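Local coordinates for putative N-acetylneuraminate lyase (PDB 6RB7), which is a putative lyase of the dihydrodipicolinate synthetase family, a group of enzymes built on a TIM barrel, and is found here as a tetramer, at residues 140-145 against 174-179; 196-201 against 219-224. One frame throughout, in Å; residues are numbered along the deposited sequence.

Interaction 1 of 2, residues 140-145 against 174-179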
loop_
_atom_site.group_PDB
_atom_site.type_symbol
_atom_site.label_atom_id
_atom_site.label_comp_id
_atom_site.label_asym_id
_atom_site.label_seq_id
_atom_site.Cartn_x
_atom_site.Cartn_y
_atom_site.Cartn_z
ATOM N N PRO A 140 3.542 -3.735 18.340
ATOM C CA PRO A 140 4.927 -3.529 17.968
ATOM C C PRO A 140 5.331 -2.075 18.185
ATOM O O PRO A 140 4.504 -1.167 18.389
ATOM C CB PRO A 140 4.973 -3.822 16.449
ATOM C CG PRO A 140 3.626 -4.365 16.091
ATOM C CD PRO A 140 2.683 -3.851 17.149
ATOM N N PRO A 141 6.639 -1.781 18.016
ATOM C CA PRO A 141 7.085 -0.400 17.879
ATOM C C PRO A 141 6.359 0.271 16.708
ATOM O O PRO A 141 6.079 -0.377 15.694
ATOM C CB PRO A 141 8.579 -0.534 17.589
ATOM C CG PRO A 141 8.952 -1.905 18.155
ATOM C CD PRO A 141 7.734 -2.765 17.869
ATOM N N ILE A 142 6.065 1.544 16.868
ATOM C CA ILE A 142 5.276 2.307 15.865
ATOM C C ILE A 142 6.117 3.422 15.218
ATOM O O ILE A 142 7.225 3.734 15.702
ATOM C CB ILE A 142 3.998 2.889 16.495
ATOM C CG1 ILE A 142 4.270 3.943 17.559
ATOM C CG2 ILE A 142 3.171 1.734 17.036
ATOM C CD1 ILE A 142 3.051 4.700 17.969
ATOM N N TYR A 143 5.517 4.061 14.202
ATOM C CA TYR A 143 6.063 5.242 13.483
ATOM C C TYR A 143 7.237 4.838 12.614
ATOM O O TYR A 143 7.028 4.652 11.425
ATOM C CB TYR A 143 6.380 6.416 14.397
ATOM C CG TYR A 143 6.658 7.681 13.643
ATOM C CD1 TYR A 143 5.628 8.464 13.166
ATOM C CD2 TYR A 143 7.939 8.120 13.411
ATOM C CE1 TYR A 143 5.864 9.610 12.440
ATOM C CE2 TYR A 143 8.203 9.281 12.713
ATOM C CZ TYR A 143 7.157 10.055 12.245
ATOM O OH TYR A 143 7.361 11.235 11.559
ATOM N N PHE A 144 8.422 4.630 13.181
ATOM C CA PHE A 144 9.538 4.017 12.439
ATOM C C PHE A 144 9.220 2.550 12.192
ATOM O O PHE A 144 8.544 1.927 13.028
ATOM C CB PHE A 144 10.866 4.162 13.173
ATOM C CG PHE A 144 11.445 5.560 13.190
ATOM C CD1 PHE A 144 11.561 6.294 12.025
ATOM C CD2 PHE A 144 11.930 6.112 14.364
ATOM C CE1 PHE A 144 12.148 7.554 12.015
ATOM C CE2 PHE A 144 12.510 7.370 14.352
ATOM C CZ PHE A 144 12.667 8.072 13.168
ATOM N N HIS A 145 9.657 2.023 11.063
ATOM C CA HIS A 145 9.464 0.593 10.742
ATOM C C HIS A 145 10.747 -0.130 11.136
ATOM O O HIS A 145 11.729 -0.056 10.391
ATOM C CB HIS A 145 9.114 0.434 9.261
ATOM C CG HIS A 145 7.898 1.222 8.869
ATOM N ND1 HIS A 145 6.915 1.609 9.772
ATOM C CD2 HIS A 145 7.540 1.743 7.669
ATOM C CE1 HIS A 145 6.000 2.306 9.132
ATOM N NE2 HIS A 145 6.381 2.432 7.844
ATOM N N GLN A 174 -1.789 -2.534 9.993
ATOM C CA GLN A 174 -2.441 -1.366 9.339
ATOM C C GLN A 174 -2.125 -0.077 10.086
ATOM O O GLN A 174 -2.123 0.993 9.453
ATOM C CB GLN A 174 -3.966 -1.445 9.411
ATOM C CG GLN A 174 -4.627 -2.678 8.875
ATOM C CD GLN A 174 -4.891 -3.662 9.987
ATOM O OE1 GLN A 174 -3.948 -4.173 10.563
ATOM N NE2 GLN A 174 -6.162 -3.925 10.274
ATOM N N LEU A 175 -1.971 -0.139 11.399
ATOM C CA LEU A 175 -1.693 1.063 12.244
ATOM C C LEU A 175 -0.227 1.108 12.651
ATOM O O LEU A 175 0.345 2.215 12.663
ATOM C CB LEU A 175 -2.594 1.096 13.467
ATOM C CG LEU A 175 -4.093 0.973 13.195
ATOM C CD1 LEU A 175 -4.862 1.145 14.472
ATOM C CD2 LEU A 175 -4.541 1.948 12.109
ATOM N N ALA A 176 0.363 -0.007 13.061
ATOM C CA ALA A 176 1.759 -0.015 13.538
ATOM C C ALA A 176 2.754 0.154 12.397
ATOM O O ALA A 176 3.871 0.652 12.677
ATOM C CB ALA A 176 2.042 -1.284 14.300
ATOM N N GLY A 177 2.426 -0.294 11.173
ATOM C CA GLY A 177 3.287 -0.196 9.998
ATOM C C GLY A 177 4.228 -1.361 9.820
ATOM O O GLY A 177 4.965 -1.417 8.810
ATOM N N VAL A 178 4.239 -2.291 10.784
ATOM C CA VAL A 178 5.015 -3.538 10.735
ATOM C C VAL A 178 4.080 -4.674 11.154
ATOM O O VAL A 178 3.175 -4.435 11.946
ATOM C CB VAL A 178 6.286 -3.500 11.609
ATOM C CG1 VAL A 178 7.319 -2.526 11.069
ATOM C CG2 VAL A 178 5.973 -3.173 13.056
ATOM N N ALA A 179 4.371 -5.875 10.668
ATOM C CA ALA A 179 3.581 -7.089 10.945
ATOM C C ALA A 179 4.354 -8.066 11.806
ATOM O O ALA A 179 5.582 -8.209 11.688
ATOM C CB ALA A 179 3.185 -7.726 9.620
HETATM O O HOH W 1 2.891 3.622 13.024
#

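Interaction 2 of 2, residues 196-201 against 219-224. Unlike the reference sequence in segment 196-201: A198 (reference Lys).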
loop_
_atom_site.group_PDB
_atom_site.type_symbol
_atom_site.label_atom_id
_atom_site.label_comp_id
_atom_site.label_asym_id
_atom_site.label_seq_id
_atom_site.Cartn_x
_atom_site.Cartn_y
_atom_site.Cartn_z
ATOM N N GLY A 196 0.413 -16.247 22.887
ATOM C CA GLY A 196 -0.294 -16.110 21.612
ATOM C C GLY A 196 -0.411 -14.687 21.149
ATOM O O GLY A 196 0.458 -13.879 21.449
ATOM N N VAL A 197 -1.394 -14.462 20.297
ATOM C CA VAL A 197 -1.450 -13.284 19.397
ATOM C C VAL A 197 -2.879 -12.753 19.410
ATOM O O VAL A 197 -3.796 -13.536 19.149
ATOM C CB VAL A 197 -1.061 -13.609 17.950
ATOM C CG1 VAL A 197 -1.082 -12.372 17.086
ATOM C CG2 VAL A 197 0.277 -14.312 17.884
ATOM N N ALA A 198 -3.049 -11.475 19.665
ATOM C CA ALA A 198 -4.292 -10.765 19.362
ATOM C C ALA A 198 -4.172 -10.226 17.949
ATOM O O ALA A 198 -3.295 -9.365 17.707
ATOM C CB ALA A 198 -4.566 -9.705 20.380
ATOM N N ASN A 199 -4.925 -10.799 17.026
ATOM C CA ASN A 199 -4.713 -10.509 15.589
ATOM C C ASN A 199 -5.752 -9.520 15.089
ATOM O O ASN A 199 -6.938 -9.907 14.940
ATOM C CB ASN A 199 -4.766 -11.757 14.734
ATOM C CG ASN A 199 -4.256 -11.398 13.358
ATOM O OD1 ASN A 199 -3.096 -11.010 13.253
ATOM N ND2 ASN A 199 -5.118 -11.382 12.351
ATOM N N SER A 200 -5.287 -8.334 14.686
ATOM C CA SER A 200 -6.181 -7.276 14.146
ATOM C C SER A 200 -5.890 -6.989 12.669
ATOM O O SER A 200 -6.570 -6.122 12.122
ATOM C CB SER A 200 -6.152 -6.018 14.960
ATOM O OG SER A 200 -6.955 -6.233 16.137
ATOM N N SER A 201 -5.019 -7.754 12.019
ATOM C CA SER A 201 -4.908 -7.706 10.557
ATOM C C SER A 201 -6.232 -8.212 9.985
ATOM O O SER A 201 -6.955 -8.953 10.664
ATOM C CB SER A 201 -3.741 -8.512 10.064
ATOM O OG SER A 201 -4.002 -9.899 10.133
ATOM N N ILE A 219 -2.984 -19.320 22.067
ATOM C CA ILE A 219 -4.321 -18.792 21.742
ATOM C C ILE A 219 -4.172 -17.613 20.794
ATOM O O ILE A 219 -3.293 -16.748 20.969
ATOM C CB ILE A 219 -5.130 -18.411 22.997
ATOM C CG1 ILE A 219 -6.534 -17.981 22.615
ATOM C CG2 ILE A 219 -4.431 -17.349 23.832
ATOM C CD1 ILE A 219 -7.485 -17.924 23.781
ATOM N N ILE A 220 -5.033 -17.604 19.780
ATOM C CA ILE A 220 -5.184 -16.437 18.893
ATOM C C ILE A 220 -6.501 -15.745 19.246
ATOM O O ILE A 220 -7.538 -16.433 19.390
ATOM C CB ILE A 220 -5.130 -16.798 17.399
ATOM C CG1 ILE A 220 -4.001 -17.786 17.094
ATOM C CG2 ILE A 220 -5.047 -15.519 16.598
ATOM C CD1 ILE A 220 -2.611 -17.320 17.494
ATOM N N PHE A 221 -6.441 -14.452 19.458
ATOM C CA PHE A 221 -7.639 -13.648 19.715
ATOM C C PHE A 221 -8.083 -12.946 18.434
ATOM O O PHE A 221 -7.249 -12.335 17.740
ATOM C CB PHE A 221 -7.443 -12.581 20.767
ATOM C CG PHE A 221 -6.901 -13.041 22.099
ATOM C CD1 PHE A 221 -5.548 -13.248 22.275
ATOM C CD2 PHE A 221 -7.763 -13.311 23.161
ATOM C CE1 PHE A 221 -5.047 -13.606 23.513
ATOM C CE2 PHE A 221 -7.260 -13.730 24.373
ATOM C CZ PHE A 221 -5.915 -13.883 24.542
ATOM N N ASN A 222 -9.354 -13.056 18.086
ATOM C CA ASN A 222 -9.878 -12.303 16.928
ATOM C C ASN A 222 -9.966 -10.814 17.300
ATOM O O ASN A 222 -10.704 -10.461 18.263
ATOM C CB ASN A 222 -11.256 -12.807 16.544
ATOM C CG ASN A 222 -11.777 -12.088 15.316
ATOM O OD1 ASN A 222 -11.472 -12.514 14.227
ATOM N ND2 ASN A 222 -12.519 -10.983 15.502
ATOM N N GLY A 223 -9.326 -9.963 16.531
ATOM C CA GLY A 223 -9.328 -8.502 16.700
ATOM C C GLY A 223 -10.389 -7.770 15.901
ATOM O O GLY A 223 -10.931 -6.794 16.408
ATOM N N PRO A 224 -10.626 -8.052 14.602
ATOM C CA PRO A 224 -11.614 -7.290 13.806
ATOM C C PRO A 224 -13.040 -7.709 14.181
ATOM O O PRO A 224 -13.485 -8.827 13.839
ATOM C CB PRO A 224 -11.296 -7.644 12.351
ATOM C CG PRO A 224 -9.857 -8.143 12.412
ATOM C CD PRO A 224 -9.828 -8.913 13.730
HETATM O O HOH W 2 -9.264 -4.517 15.525
#

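Interaction 1 of 2, residues 140-145 against 174-179
V178 sits between P140 and H145 and touches each with a different methyl. CG1 lies beside the backbone N, anti to the carbonyl carbon (chi1 -68°), which leaves CG2 between the backbone N and the carbonyl carbon. V178 CG2 meets P140 CB at 3.6 Å. The two lie alongside, pointing opposite ways. V178 CG1 lies 3.8 Å from H145 CA and also packs on H145 CB. A176 adds a second apolar patch. Its CB is 3.9 Å from P140 CD, and I142 CG2 approaches A176 CB more loosely at 4.2 Å.

H145 has CG beside its backbone N (chi1 -57°), which carries the imidazole across to G177. G177 O lies over one face of the ring, displaced from its centre, with H145 ND1 at 3.7 Å. G177, first after the helix, has a positive phi (88°). Its lack of a side chain leaves room for the ring, and H145 CE1 comes to 3.8 Å from G177 CA. H145 NE2 is hydrogen-bonded to Q174 O of a second subunit.

The polar link between the segments is a water. It accepts a bond from Y143 N at 2.9 Å, has L175 O and, more weakly, A176 O within reach as acceptors, and need not bond both. I142 and L175 both pack on Y143 of that second subunit, while P141 and V178 lean on I151 of helix 148-160. The contact joins the loop after strand 135-138 to the short helix and turn after strand 166-171, at the C-terminal end of the TIM barrel, beside a subunit interface.

Interaction 2 of 2, residues 196-201 against 219-224
V197 bonds the residues on both sides of I220, its parallel bridge partner: its N gives a bond to I219 O, and V197 O takes one from F221 N at 2.8 Å. N199 repeats the pattern, its N bonding F221 O at 2.9 Å. The last bond, G223 N to N199 O, is more bent (134° at the hydrogen), and its donor stands above the carbonyl plane. The strand axes are 4.6 Å apart and 11° from parallel. CA-H...O contacts run from G196 to I219 O and from I220 to V197 O.

Apolar contacts follow the alternation of the strands. V197 and I220 lie side by side on one face. Both torsions of I220 turn its chain inward (chi1 -44°), and I220 CD1 reaches V197 CB at 4.0 Å. On the other face A198, where the reference sequence has lysine, meets F221 through the two CB atoms at 4.1 Å.

Two carbons make van der Waals contact with backbone carbonyl oxygens. The F221 ring presents its edge to the V197 backbone, with F221 CD1 3.6 Å from V197 O. Past the strands, P224 CD lies 3.3 Å from N199 O.

Side-chain polar bonds fasten the strand ends. N199 ND2 bonds S201 OG in the plane of its amide, and its OD1 is held by N171. N222 ND2 reaches P224 O. S200 OG is bonded to Y170 OH and, through a water, more weakly to G223 O. S201 OG also bonds D206.

Strand 194-199 lies between strands 166-171 and 219-222 in the barrel sheet. Helix 204-214 makes the beta-alpha-beta crossover to 219-222 and packs on N199, I220 and N222, while V168 and Y170 of strand 166-171 meet F221 and A198 on the opposite face.

Interaction 1 is made by a loop and the end of a short helix at the C-terminal end of the barrel. Interaction 2 lies in the barrel wall. Both are largely buried, but interaction 1 has an exposed margin at H145 and G177, whereas interaction 2 has no exposed residue. The first relies on apolar contacts, a histidine ring and a bridging water, and residues of both segments also touch a second subunit. The second is held by regular backbone bonds and touches no other chain. Both lie next to strand 166-171: 174-179 follows it and 196-201 pairs with it. The two meet where Q174 NE2 probably bonds S200 O at 2.9 Å and Q174 OE1 packs near S201.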